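Local coordinates for protein putative aldehyde dehydrogenase AldY (Bacillus subtilis, PDB 4DNG) that probably oxidises aldehydes to carboxylates with NAD(+) as the electron acceptor, and may protect the cell against stress from ethanol and related compounds, at residues L40-Q45 with V211-D216; R22-L27 with D179-I184; G217-P222 with R237-I242; L142-I147 with I223-S228; N28-S33 with V326-N331. All coordinates share one frame; numbering follows the deposited sequence.

Contact 1 (L40-Q45 with V211-D216); sequences LATGKQ and VKEIGD
Glu-213 and Ile-214 carry the packing of helix 211-214 against segment 40-45. CB and CG of Glu-213 both touch Ala-41 O, at 3.4 Å. The same CG sits 4.1 Å from CB of Leu-40. The chain of Glu-213 bends at its second torsion (chi2 -50°), which turns the carboxylate toward Thr-42, the residue before helix 43-60. There OE1 lies 4.0 Å from CA of Thr-42. Ile-214 packs beside it. Its CG1 stands 3.9 Å from the backbone N of Gly-43, and its CD1 reaches to 4.1 Å from the carbonyl O of Thr-42.

No hydrogen bond crosses between the two segments; the side-chain bonds within 40-45 form a capping box. Thr-42 is the N-cap of helix 43-60 and Gln-45 is its partner. Gln-45 N donates to Thr-42 OG1 over 3.0 Å in a nearly straight bond (177°). In return Thr-42 N donates to Gln-45 OE1 over 2.9 Å, tilted 30° from the carbonyl plane.

The charge of Glu-213 is paired outside the contact. Its OE2 makes a salt bridge with Arg-22 NE, while Asp-210 binds NH2 of the same guanidinium. An alanine in place of Glu-213 would probably leave Arg-22 with Asp-210 alone of these two carboxylates and open a gap beside Leu-40 and Ala-41.

The two segments therefore meet through side-chain carbons set against backbone atoms. Thr-42 and Gln-45 satisfy each other in the box, Ala-41 O accepts from the Thr-209 hydroxyl, and the acid head of Glu-213 ties this packing to the arginine.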
# COMPACT_ATOMS: atom_id res chain seq x y z
N LEU A 40 -15.92 -29.24 1.20
CA LEU A 40 -14.93 -28.23 1.53
C LEU A 40 -13.56 -28.62 0.98
O LEU A 40 -13.08 -29.72 1.22
CB LEU A 40 -14.85 -28.07 3.05
CG LEU A 40 -16.20 -27.67 3.66
CD1 LEU A 40 -16.11 -27.50 5.17
CD2 LEU A 40 -16.68 -26.39 2.98
N ALA A 41 -12.95 -27.71 0.23
CA ALA A 41 -11.64 -27.96 -0.36
C ALA A 41 -10.54 -27.86 0.70
O ALA A 41 -10.76 -27.26 1.76
CB ALA A 41 -11.40 -26.98 -1.49
N THR A 42 -9.36 -28.41 0.42
CA THR A 42 -8.31 -28.51 1.44
C THR A 42 -7.21 -27.51 1.24
O THR A 42 -7.04 -26.97 0.13
CB THR A 42 -7.58 -29.87 1.39
OG1 THR A 42 -6.77 -29.91 0.21
CG2 THR A 42 -8.56 -31.01 1.39
N GLY A 43 -6.43 -27.31 2.31
CA GLY A 43 -5.14 -26.62 2.20
C GLY A 43 -4.34 -26.98 0.96
O GLY A 43 -3.94 -26.09 0.20
N LYS A 44 -4.14 -28.28 0.72
CA LYS A 44 -3.39 -28.72 -0.44
C LYS A 44 -4.03 -28.22 -1.74
O LYS A 44 -3.34 -27.64 -2.59
CB LYS A 44 -3.23 -30.24 -0.44
CG LYS A 44 -1.94 -30.74 -1.08
CD LYS A 44 -2.10 -30.95 -2.58
CE LYS A 44 -0.75 -31.20 -3.25
NZ LYS A 44 -0.95 -31.55 -4.68
N GLN A 45 -5.34 -28.40 -1.89
CA GLN A 45 -6.09 -27.91 -3.06
C GLN A 45 -5.91 -26.40 -3.33
O GLN A 45 -5.79 -25.96 -4.49
CB GLN A 45 -7.58 -28.25 -2.91
CG GLN A 45 -7.93 -29.72 -3.10
CD GLN A 45 -9.41 -29.99 -3.00
OE1 GLN A 45 -9.97 -30.07 -1.91
NE2 GLN A 45 -10.06 -30.15 -4.15
N VAL A 211 -12.19 -21.62 6.88
CA VAL A 211 -10.94 -21.35 7.55
C VAL A 211 -10.48 -22.58 8.34
O VAL A 211 -9.29 -22.85 8.48
CB VAL A 211 -11.03 -20.05 8.34
CG1 VAL A 211 -9.86 -19.93 9.28
CG2 VAL A 211 -11.08 -18.87 7.36
N LYS A 212 -11.45 -23.36 8.80
CA LYS A 212 -11.15 -24.62 9.46
C LYS A 212 -10.26 -25.52 8.55
O LYS A 212 -9.38 -26.22 9.03
CB LYS A 212 -12.43 -25.32 9.85
CG LYS A 212 -13.12 -24.67 11.03
CD LYS A 212 -14.46 -25.30 11.31
CE LYS A 212 -15.05 -24.79 12.61
NZ LYS A 212 -16.35 -25.46 12.96
N GLU A 213 -10.50 -25.51 7.24
CA GLU A 213 -9.62 -26.22 6.33
C GLU A 213 -8.32 -25.46 6.09
O GLU A 213 -7.25 -26.04 6.10
CB GLU A 213 -10.31 -26.52 5.01
CG GLU A 213 -11.25 -27.71 5.05
CD GLU A 213 -10.62 -28.96 5.65
OE1 GLU A 213 -9.56 -29.38 5.15
OE2 GLU A 213 -11.21 -29.54 6.60
N ILE A 214 -8.42 -24.15 5.94
CA ILE A 214 -7.42 -23.42 5.22
C ILE A 214 -6.55 -22.50 6.06
O ILE A 214 -5.51 -22.05 5.62
CB ILE A 214 -8.12 -22.81 3.98
CG1 ILE A 214 -7.70 -23.63 2.75
CG2 ILE A 214 -8.07 -21.27 3.87
CD1 ILE A 214 -8.65 -23.52 1.59
N GLY A 215 -6.94 -22.28 7.31
CA GLY A 215 -6.17 -21.40 8.17
C GLY A 215 -5.89 -20.15 7.36
O GLY A 215 -6.77 -19.68 6.63
N ASP A 216 -4.66 -19.65 7.44
CA ASP A 216 -4.31 -18.38 6.80
C ASP A 216 -3.89 -18.57 5.33
O ASP A 216 -3.48 -17.61 4.66
CB ASP A 216 -3.23 -17.65 7.62
CG ASP A 216 -3.76 -17.12 8.95
OD1 ASP A 216 -4.93 -16.67 8.99
OD2 ASP A 216 -2.99 -17.15 9.96

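Contact 2 (R22-L27 with D179-I184); sequences RTEDIL and DIQTAI
Gln-181 turns sharply at its second torsion (chi2 -55°) and so brings its amide up to the strand 23-27. Glu-24 has CG anti to the backbone N and bends at its second torsion, which brings its carboxylate to the NE2 of that amide, the two planes 32° apart. The two side chains cross at about a right angle. Gln-181 NE2 gives one hydrogen to Glu-24 OE2 over 2.6 Å, on the anti side of the carboxylate. It gives another, almost straight (177°), to the carbonyl O of Asp-25 at 3.0 Å. Both acceptors lie in the amide plane. Gln-181 OE1 takes the backbone N of Leu-27 at 3.2 Å, in the carbonyl plane and on a lone pair.

Strand 23-27 pairs on one edge with strand 34-39 in an antiparallel two-stranded sheet. On the other edge the Gln-181 amide bonds the O and N of this strand, much as a neighbouring strand would. A leucine in its place would probably leave Asp-25 O and Leu-27 N without these mates and Glu-24 free to turn. Asp-179 OD2 fixes the backbone N of Gln-181 in an Asx turn.

Ile-26 packs on the backbone of 180-181 and on Ala-183. Its CD1 lies 3.3 Å from Ile-180 O and 4.2 Å from CB of Ala-183, and its CG2 is 3.4 Å from Gln-181 O. Ile-180 CG2 rests 3.7 Å from Glu-24 OE1. Glu-93 of helix 83-94 closes on Ile-26 as well.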
# COMPACT_ATOMS: atom_id res chain seq x y z
N ARG A 22 -15.12 -33.06 4.71
CA ARG A 22 -16.13 -32.28 5.43
C ARG A 22 -17.06 -31.61 4.44
O ARG A 22 -16.68 -31.34 3.30
CB ARG A 22 -15.47 -31.22 6.34
CG ARG A 22 -14.83 -31.75 7.63
CD ARG A 22 -14.76 -30.67 8.72
NE ARG A 22 -13.92 -29.59 8.26
CZ ARG A 22 -14.26 -28.32 8.16
NH1 ARG A 22 -15.44 -27.88 8.61
NH2 ARG A 22 -13.38 -27.47 7.66
N THR A 23 -18.28 -31.33 4.88
CA THR A 23 -19.24 -30.65 4.03
C THR A 23 -20.05 -29.66 4.85
O THR A 23 -20.11 -29.75 6.07
CB THR A 23 -20.23 -31.61 3.39
OG1 THR A 23 -21.09 -32.10 4.41
CG2 THR A 23 -19.53 -32.79 2.72
N GLU A 24 -20.67 -28.71 4.16
CA GLU A 24 -21.52 -27.74 4.79
C GLU A 24 -22.76 -27.51 3.96
O GLU A 24 -22.69 -27.33 2.74
CB GLU A 24 -20.80 -26.42 4.95
CG GLU A 24 -21.68 -25.36 5.58
CD GLU A 24 -20.92 -24.45 6.51
OE1 GLU A 24 -19.72 -24.72 6.78
OE2 GLU A 24 -21.52 -23.46 6.99
N ASP A 25 -23.90 -27.51 4.64
CA ASP A 25 -25.15 -27.17 4.01
C ASP A 25 -25.27 -25.66 3.87
O ASP A 25 -25.14 -24.91 4.87
CB ASP A 25 -26.29 -27.75 4.84
CG ASP A 25 -26.29 -29.26 4.86
OD1 ASP A 25 -25.53 -29.88 4.08
OD2 ASP A 25 -27.06 -29.83 5.66
N ILE A 26 -25.48 -25.20 2.64
CA ILE A 26 -25.76 -23.78 2.43
C ILE A 26 -27.25 -23.60 2.61
O ILE A 26 -28.05 -24.29 1.97
CB ILE A 26 -25.29 -23.27 1.06
CG1 ILE A 26 -23.80 -23.61 0.87
CG2 ILE A 26 -25.57 -21.77 0.93
CD1 ILE A 26 -23.18 -23.11 -0.40
N LEU A 27 -27.61 -22.68 3.50
CA LEU A 27 -28.99 -22.56 3.95
C LEU A 27 -29.66 -21.27 3.48
O LEU A 27 -29.02 -20.25 3.30
CB LEU A 27 -29.04 -22.65 5.49
CG LEU A 27 -28.44 -23.88 6.21
CD1 LEU A 27 -28.75 -23.83 7.71
CD2 LEU A 27 -28.91 -25.21 5.64
N ASP A 179 -17.47 -16.46 1.39
CA ASP A 179 -17.92 -17.11 2.58
C ASP A 179 -18.71 -18.31 2.07
O ASP A 179 -19.61 -18.16 1.21
CB ASP A 179 -18.81 -16.14 3.37
CG ASP A 179 -19.27 -16.71 4.68
OD1 ASP A 179 -19.18 -15.99 5.68
OD2 ASP A 179 -19.72 -17.87 4.73
N ILE A 180 -18.39 -19.49 2.58
CA ILE A 180 -19.10 -20.70 2.19
C ILE A 180 -20.63 -20.48 2.23
O ILE A 180 -21.35 -20.90 1.32
CB ILE A 180 -18.66 -21.96 3.00
CG1 ILE A 180 -19.30 -23.25 2.41
CG2 ILE A 180 -19.00 -21.84 4.49
CD1 ILE A 180 -18.90 -23.56 0.97
N GLN A 181 -21.13 -19.79 3.26
CA GLN A 181 -22.58 -19.61 3.39
C GLN A 181 -23.19 -18.80 2.26
O GLN A 181 -24.40 -18.82 2.08
CB GLN A 181 -23.01 -19.09 4.77
CG GLN A 181 -23.10 -20.18 5.85
CD GLN A 181 -24.02 -21.36 5.47
OE1 GLN A 181 -25.18 -21.19 5.05
NE2 GLN A 181 -23.49 -22.56 5.62
N THR A 182 -22.36 -18.10 1.50
CA THR A 182 -22.85 -17.38 0.31
C THR A 182 -21.95 -17.70 -0.90
O THR A 182 -21.61 -16.83 -1.70
CB THR A 182 -22.88 -15.86 0.59
OG1 THR A 182 -21.64 -15.49 1.17
CG2 THR A 182 -23.98 -15.49 1.61
N ALA A 183 -21.56 -18.96 -1.03
CA ALA A 183 -20.62 -19.35 -2.09
C ALA A 183 -21.22 -19.33 -3.49
O ALA A 183 -20.48 -19.21 -4.48
CB ALA A 183 -20.04 -20.71 -1.81
N ILE A 184 -22.54 -19.49 -3.58
CA ILE A 184 -23.18 -19.53 -4.88
C ILE A 184 -23.19 -18.12 -5.48
O ILE A 184 -22.75 -17.92 -6.60
CB ILE A 184 -24.59 -20.15 -4.85
CG1 ILE A 184 -24.48 -21.63 -4.49
CG2 ILE A 184 -25.24 -20.08 -6.22
CD1 ILE A 184 -25.72 -22.19 -3.84

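Contact 3 (G217-P222 with R237-I242); sequences GMLTNP and RHIGEI
Leu-219 and Ile-239 have the nearest CA atoms across the contact, 6.8 Å apart, where the short, weakly bonded helix 217-220 meets helix 233-246. Leu-219 carries the contact. It crosses both Ile-239 and Ile-242 at about a right angle. Its CD1 lies between them and touches Ile-242 CD1 and Ile-239 CG1, each at 3.8 Å. Its CD2 lies 3.8 Å from that same CG1, so the leucine fork straddles Ile-239.

Ile-242 also meets the backbone. Its CG2 stands anti to its own N (chi1 -75° for CG1) and lies 3.5 Å from the carbonyl O of Leu-219. Its other branch leads to CD1, which lies over one face of the His-238 ring, offset toward the rim. Leu-219 CD1 comes obliquely to the His-238 ring, 3.9 Å from CD2. The ring's NE2 is hydrogen-bonded to Asp-216.

Leu-219 and Ile-239 both rest on Ile-227 of strand 226-231, and Leu-219 touches Ile-150 of strand 135-150. Helix 233-246 begins among residues that probably bind NAD(+), as in the Rossmann-like domain of this family. It also meets the second subunit, where Glu-241 makes a salt bridge with Arg-245 of that chain.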
# COMPACT_ATOMS: atom_id res chain seq x y z
N GLY A 217 -4.01 -19.80 4.81
CA GLY A 217 -3.77 -20.13 3.39
C GLY A 217 -3.97 -19.07 2.30
O GLY A 217 -3.22 -19.04 1.33
N MET A 218 -4.98 -18.20 2.44
CA MET A 218 -5.20 -17.13 1.47
C MET A 218 -4.18 -15.99 1.64
O MET A 218 -4.05 -15.12 0.77
CB MET A 218 -6.63 -16.59 1.60
CG MET A 218 -7.73 -17.59 1.22
SD MET A 218 -7.74 -17.92 -0.56
CE MET A 218 -8.23 -16.38 -1.27
N LEU A 219 -3.43 -16.04 2.75
CA LEU A 219 -2.65 -14.92 3.22
C LEU A 219 -1.16 -15.19 3.11
O LEU A 219 -0.39 -14.30 2.74
CB LEU A 219 -3.01 -14.62 4.68
CG LEU A 219 -4.47 -14.38 5.11
CD1 LEU A 219 -4.54 -13.84 6.54
CD2 LEU A 219 -5.22 -13.46 4.17
N THR A 220 -0.78 -16.42 3.43
CA THR A 220 0.62 -16.82 3.64
C THR A 220 1.31 -17.31 2.37
O THR A 220 2.55 -17.33 2.27
CB THR A 220 0.67 -17.99 4.64
OG1 THR A 220 0.17 -17.56 5.90
CG2 THR A 220 2.10 -18.43 4.82
N ASN A 221 0.52 -17.76 1.40
CA ASN A 221 1.09 -18.32 0.22
C ASN A 221 1.97 -17.23 -0.39
O ASN A 221 1.53 -16.08 -0.53
CB ASN A 221 -0.00 -18.79 -0.74
CG ASN A 221 0.55 -19.64 -1.87
OD1 ASN A 221 1.40 -19.18 -2.63
ND2 ASN A 221 0.08 -20.86 -1.99
N PRO A 222 3.24 -17.57 -0.69
CA PRO A 222 4.12 -16.55 -1.26
C PRO A 222 3.64 -16.04 -2.61
O PRO A 222 3.93 -14.89 -2.94
CB PRO A 222 5.50 -17.24 -1.40
CG PRO A 222 5.34 -18.63 -0.88
CD PRO A 222 3.98 -18.77 -0.23
N ARG A 237 -6.37 -6.47 10.72
CA ARG A 237 -5.06 -6.28 11.32
C ARG A 237 -4.19 -7.51 11.09
O ARG A 237 -2.99 -7.41 10.83
CB ARG A 237 -5.17 -5.94 12.81
CG ARG A 237 -6.04 -4.71 13.09
CD ARG A 237 -6.02 -4.26 14.55
NE ARG A 237 -5.96 -2.82 14.52
CZ ARG A 237 -6.95 -2.01 14.84
NH1 ARG A 237 -6.77 -0.71 14.73
NH2 ARG A 237 -8.09 -2.49 15.29
N HIS A 238 -4.83 -8.68 11.16
CA HIS A 238 -4.16 -9.96 10.96
C HIS A 238 -3.66 -10.07 9.53
O HIS A 238 -2.54 -10.54 9.29
CB HIS A 238 -5.15 -11.08 11.32
CG HIS A 238 -4.58 -12.49 11.30
ND1 HIS A 238 -3.82 -12.98 12.30
CD2 HIS A 238 -4.75 -13.54 10.38
CE1 HIS A 238 -3.48 -14.25 12.01
NE2 HIS A 238 -4.07 -14.59 10.85
N ILE A 239 -4.46 -9.63 8.57
CA ILE A 239 -4.00 -9.59 7.19
C ILE A 239 -2.88 -8.56 7.02
O ILE A 239 -1.85 -8.84 6.41
CB ILE A 239 -5.16 -9.25 6.24
CG1 ILE A 239 -6.15 -10.39 6.26
CG2 ILE A 239 -4.63 -8.95 4.82
CD1 ILE A 239 -7.51 -10.04 5.72
N GLY A 240 -3.07 -7.37 7.58
CA GLY A 240 -2.10 -6.29 7.45
C GLY A 240 -0.71 -6.67 7.93
O GLY A 240 0.30 -6.28 7.35
N GLU A 241 -0.67 -7.46 8.98
CA GLU A 241 0.60 -7.88 9.53
C GLU A 241 1.26 -8.90 8.61
O GLU A 241 2.45 -8.80 8.29
CB GLU A 241 0.35 -8.40 10.94
CG GLU A 241 1.33 -9.39 11.53
CD GLU A 241 0.65 -10.22 12.61
OE1 GLU A 241 1.07 -10.18 13.78
OE2 GLU A 241 -0.35 -10.89 12.27
N ILE A 242 0.49 -9.87 8.14
CA ILE A 242 1.03 -10.94 7.31
C ILE A 242 1.45 -10.39 5.96
O ILE A 242 2.53 -10.70 5.47
CB ILE A 242 0.05 -12.11 7.11
CG1 ILE A 242 -0.02 -12.95 8.38
CG2 ILE A 242 0.46 -12.99 5.92
CD1 ILE A 242 -1.37 -13.60 8.60

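Contact 4 (L142-I147 with I223-S228); sequences LPLGVI and IPRLIS
Val-146 fits its branched head against the start of segment 223-228. Its CG2 meets CG2 of Ile-223 at 3.8 Å, and the two side chains cross at a slant. The CG1 branch of Val-146 lies 4.4 Å from CB of Pro-224, so the valine nests in the angle between the isoleucine branch and the proline ring. Pro-224 brings its CB to 3.3 Å from the carbonyl O of Val-146. That oxygen accepts the backbone N of Arg-225 over 2.8 Å, with the donor nearly along the C=O axis. It is the one hydrogen bond between the segments.

On the other flank Leu-144 is the bump. Its CG is anti to the backbone N (chi1 -176°), which carries the fork over to segment 223-228. Its CG sits 3.8 Å from CB of Arg-225, and its CD2 lies 3.8 Å from CB of Leu-226. The leucine thus fills the notch between the roots of these two side chains. The arginine stem runs past the backbone of Leu-144, with CD 3.4 Å from its O. Gly-145 has backbone angles that call for glycine, and a CB there would also point at the arginine stem.

Ile-147 and Leu-226 lie side by side and point the same way, CG2 to CD2 at 4.0 Å.

Strands 135-150 and 226-231 pair in parallel, but here the touching parts converge steeply (95°). Their mixed sheet belongs to the Rossmann-like NAD-binding domain of this family. Phe-468 of helix 462-468 touches Ile-147 and Leu-226. Helix 43-60 packs on Val-146 and Pro-224. The Arg-225 guanidinium reaches Asp-429 of the second subunit.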
# COMPACT_ATOMS: atom_id res chain seq x y z
N LEU A 142 1.98 -3.02 -16.70
CA LEU A 142 1.97 -4.46 -16.78
C LEU A 142 1.03 -5.03 -15.72
O LEU A 142 0.70 -4.34 -14.75
CB LEU A 142 3.41 -4.99 -16.57
CG LEU A 142 4.33 -5.40 -17.74
CD1 LEU A 142 4.38 -4.39 -18.88
CD2 LEU A 142 5.73 -5.67 -17.22
N PRO A 143 0.60 -6.29 -15.87
CA PRO A 143 -0.20 -6.97 -14.81
C PRO A 143 0.55 -7.10 -13.46
O PRO A 143 1.78 -7.03 -13.41
CB PRO A 143 -0.49 -8.35 -15.41
CG PRO A 143 0.47 -8.52 -16.55
CD PRO A 143 0.83 -7.15 -17.05
N LEU A 144 -0.19 -7.26 -12.36
CA LEU A 144 0.45 -7.44 -11.05
C LEU A 144 0.91 -8.87 -10.88
O LEU A 144 2.03 -9.13 -10.41
CB LEU A 144 -0.51 -7.08 -9.94
CG LEU A 144 -0.04 -7.09 -8.49
CD1 LEU A 144 1.28 -6.34 -8.27
CD2 LEU A 144 -1.16 -6.46 -7.69
N GLY A 145 0.04 -9.80 -11.27
CA GLY A 145 0.28 -11.24 -11.15
C GLY A 145 -0.95 -11.96 -10.63
O GLY A 145 -2.03 -11.92 -11.26
N VAL A 146 -0.82 -12.61 -9.49
CA VAL A 146 -1.91 -13.43 -8.96
C VAL A 146 -2.56 -12.74 -7.78
O VAL A 146 -1.88 -12.38 -6.83
CB VAL A 146 -1.42 -14.82 -8.52
CG1 VAL A 146 -2.57 -15.60 -7.89
CG2 VAL A 146 -0.82 -15.56 -9.71
N ILE A 147 -3.88 -12.58 -7.84
CA ILE A 147 -4.64 -11.84 -6.84
C ILE A 147 -5.28 -12.86 -5.90
O ILE A 147 -5.89 -13.84 -6.37
CB ILE A 147 -5.78 -11.02 -7.51
CG1 ILE A 147 -5.28 -10.15 -8.68
CG2 ILE A 147 -6.57 -10.19 -6.49
CD1 ILE A 147 -4.22 -9.13 -8.32
N ILE A 223 2.88 -16.86 -3.36
CA ILE A 223 2.41 -16.46 -4.71
C ILE A 223 1.70 -15.09 -4.87
O ILE A 223 2.22 -14.19 -5.52
CB ILE A 223 1.53 -17.52 -5.40
CG1 ILE A 223 2.20 -18.92 -5.43
CG2 ILE A 223 1.17 -17.04 -6.81
CD1 ILE A 223 3.57 -18.99 -6.05
N PRO A 224 0.49 -14.93 -4.29
CA PRO A 224 -0.31 -13.78 -4.72
C PRO A 224 0.33 -12.47 -4.36
O PRO A 224 0.92 -12.37 -3.28
CB PRO A 224 -1.62 -13.93 -3.90
CG PRO A 224 -1.24 -14.73 -2.71
CD PRO A 224 -0.15 -15.67 -3.18
N ARG A 225 0.16 -11.46 -5.21
CA ARG A 225 0.79 -10.15 -4.97
C ARG A 225 -0.14 -9.08 -4.42
O ARG A 225 0.31 -8.00 -4.01
CB ARG A 225 1.55 -9.68 -6.20
CG ARG A 225 2.97 -10.18 -6.21
CD ARG A 225 3.62 -10.04 -7.57
NE ARG A 225 4.59 -11.13 -7.77
CZ ARG A 225 5.86 -10.97 -8.11
NH1 ARG A 225 6.37 -9.76 -8.31
NH2 ARG A 225 6.64 -12.04 -8.26
N LEU A 226 -1.44 -9.39 -4.36
CA LEU A 226 -2.42 -8.54 -3.68
C LEU A 226 -3.42 -9.40 -2.93
O LEU A 226 -3.90 -10.41 -3.47
CB LEU A 226 -3.14 -7.65 -4.67
CG LEU A 226 -4.36 -6.85 -4.21
CD1 LEU A 226 -3.97 -5.52 -3.63
CD2 LEU A 226 -5.24 -6.61 -5.41
N ILE A 227 -3.70 -9.01 -1.69
CA ILE A 227 -4.81 -9.54 -0.91
C ILE A 227 -5.90 -8.50 -0.95
O ILE A 227 -5.70 -7.35 -0.55
CB ILE A 227 -4.50 -9.74 0.59
CG1 ILE A 227 -3.13 -10.35 0.85
CG2 ILE A 227 -5.60 -10.58 1.24
CD1 ILE A 227 -2.97 -11.72 0.26
N SER A 228 -7.07 -8.94 -1.39
CA SER A 228 -8.28 -8.14 -1.41
C SER A 228 -9.22 -8.74 -0.35
O SER A 228 -9.51 -9.93 -0.40
CB SER A 228 -8.88 -8.22 -2.82
OG SER A 228 -10.11 -7.53 -2.89

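Contact 5 (N28-S33 with V326-N331); sequences NPYDQS and VGPLIN
The Tyr-30 ring meets Pro-328 at its edge. CG of the proline lies near the ring plane, 4.1 Å from CD1 of the tyrosine. The two side chains cross at about a right angle. The same Pro-328 CG touches Tyr-30 CB at 3.8 Å and the backbone N of Tyr-30 at 3.5 Å. That N-H is already used: it donates to OD1 of the Asn-28 amide over 2.9 Å, tilted 26° from the carbonyl plane, in an Asx turn. The Asp-31 carboxylate takes two donors on OD1, the N and the OG of Ser-33. Both come from the same face of its plane, and the hydroxyl is 2.7 Å away.

These bonds, with Gln-32 N to Asn-28 O, set the shape of the turn between strands 23-27 and 34-39. The turn then presents Pro-29 to segment 326-331. CB of Pro-29 lies 3.9 Å from Pro-328 CG and 3.7 Å from Leu-329 O. Its CG faces Ile-330 O at 3.9 Å.

Segment 326-331 leads into helix 332-347, which Asn-331 caps at its N terminus. Gln-32 reaches Asn-361 by a hydrogen bond, and Tyr-30 packs on Val-362.

No hydrogen bond crosses between the two segments. The loops meet through proline rings, the tyrosine edge and carbonyl oxygens, while Asn-28, Asp-31 and Ser-33 use polar atoms on the turn itself. The join thus rests on shape rather than on charge.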
# COMPACT_ATOMS: atom_id res chain seq x y z
N ASN A 28 -30.97 -21.34 3.34
CA ASN A 28 -31.77 -20.15 3.23
C ASN A 28 -31.95 -19.69 4.64
O ASN A 28 -32.33 -20.45 5.50
CB ASN A 28 -33.10 -20.47 2.59
CG ASN A 28 -33.98 -19.27 2.45
OD1 ASN A 28 -33.92 -18.37 3.25
ND2 ASN A 28 -34.80 -19.25 1.43
N PRO A 29 -31.64 -18.43 4.88
CA PRO A 29 -31.68 -17.83 6.21
C PRO A 29 -33.07 -17.75 6.83
O PRO A 29 -33.19 -17.83 8.03
CB PRO A 29 -31.14 -16.44 5.96
CG PRO A 29 -30.19 -16.62 4.86
CD PRO A 29 -30.73 -17.70 3.99
N TYR A 30 -34.08 -17.52 6.01
CA TYR A 30 -35.43 -17.40 6.51
C TYR A 30 -35.92 -18.66 7.16
O TYR A 30 -36.48 -18.61 8.24
CB TYR A 30 -36.35 -17.08 5.34
CG TYR A 30 -37.76 -16.72 5.69
CD1 TYR A 30 -38.08 -15.47 6.17
CD2 TYR A 30 -38.79 -17.60 5.49
CE1 TYR A 30 -39.37 -15.12 6.47
CE2 TYR A 30 -40.08 -17.26 5.79
CZ TYR A 30 -40.37 -16.02 6.27
OH TYR A 30 -41.65 -15.68 6.56
N ASP A 31 -35.69 -19.81 6.54
CA ASP A 31 -36.25 -21.01 7.11
C ASP A 31 -35.26 -22.08 7.45
O ASP A 31 -35.64 -23.10 8.00
CB ASP A 31 -37.31 -21.55 6.17
CG ASP A 31 -36.79 -21.75 4.82
OD1 ASP A 31 -35.57 -21.94 4.72
OD2 ASP A 31 -37.56 -21.72 3.85
N GLN A 32 -34.00 -21.88 7.11
CA GLN A 32 -32.97 -22.85 7.44
C GLN A 32 -32.97 -24.04 6.50
O GLN A 32 -32.27 -25.00 6.73
CB GLN A 32 -33.16 -23.35 8.85
CG GLN A 32 -32.09 -22.89 9.81
CD GLN A 32 -32.36 -21.51 10.33
OE1 GLN A 32 -31.65 -20.58 10.00
NE2 GLN A 32 -33.40 -21.37 11.13
N SER A 33 -33.77 -23.97 5.46
CA SER A 33 -33.83 -25.02 4.43
C SER A 33 -32.53 -25.09 3.64
O SER A 33 -31.85 -24.08 3.45
CB SER A 33 -34.99 -24.77 3.47
OG SER A 33 -34.75 -23.61 2.70
N VAL A 326 -37.57 -5.92 4.96
CA VAL A 326 -36.73 -6.45 6.01
C VAL A 326 -36.87 -7.97 6.02
O VAL A 326 -37.92 -8.52 6.40
CB VAL A 326 -37.06 -5.84 7.39
CG1 VAL A 326 -35.97 -6.15 8.38
CG2 VAL A 326 -37.20 -4.34 7.27
N GLY A 327 -35.82 -8.65 5.54
CA GLY A 327 -35.76 -10.09 5.57
C GLY A 327 -34.90 -10.56 6.73
O GLY A 327 -34.59 -9.79 7.65
N PRO A 328 -34.47 -11.83 6.68
CA PRO A 328 -33.83 -12.45 7.81
C PRO A 328 -32.41 -12.00 7.94
O PRO A 328 -31.85 -11.51 6.97
CB PRO A 328 -33.88 -13.95 7.48
CG PRO A 328 -34.20 -14.06 6.02
CD PRO A 328 -34.47 -12.69 5.48
N LEU A 329 -31.83 -12.12 9.13
CA LEU A 329 -30.39 -11.91 9.24
C LEU A 329 -29.66 -13.18 8.76
O LEU A 329 -30.23 -14.27 8.78
CB LEU A 329 -29.97 -11.54 10.67
CG LEU A 329 -30.48 -10.18 11.16
CD1 LEU A 329 -29.84 -9.82 12.50
CD2 LEU A 329 -30.22 -9.08 10.13
N ILE A 330 -28.41 -13.01 8.33
CA ILE A 330 -27.65 -14.08 7.69
C ILE A 330 -27.63 -15.42 8.44
O ILE A 330 -27.71 -16.48 7.83
CB ILE A 330 -26.22 -13.58 7.38
CG1 ILE A 330 -25.38 -14.64 6.63
CG2 ILE A 330 -25.55 -13.15 8.67
CD1 ILE A 330 -25.96 -15.11 5.30
N ASN A 331 -27.53 -15.38 9.77
CA ASN A 331 -27.56 -16.58 10.60
C ASN A 331 -27.96 -16.26 12.05
O ASN A 331 -28.18 -15.11 12.41
CB ASN A 331 -26.18 -17.27 10.56
CG ASN A 331 -25.09 -16.42 11.16
OD1 ASN A 331 -25.25 -15.85 12.24
ND2 ASN A 331 -23.97 -16.30 10.45

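How the contacts relate
From the N terminus, strand 23-27 and its following loop come first. Contact 2 carries the strand to segment 179-184, and contact 5 carries the loop to 326-331, closing a span of almost 300 residues. Contact 5 crosses contact 2 and encloses contacts 1, 3 and 4. Contact 1 crosses contact 2 and touches it through Arg-22. Contact 4 crosses contacts 1, 2 and 3. Contact 3, a short local loop, follows contact 1; Asp-216 and His-238 link the two. Contacts 1 and 2 join the N-terminal strands and helix 43-60 to segments after strands 173-177 and 204-206. Contacts 3 and 4 lie on the mixed sheet. Contact 5 joins the hairpin loop to the segment before helix 332-347.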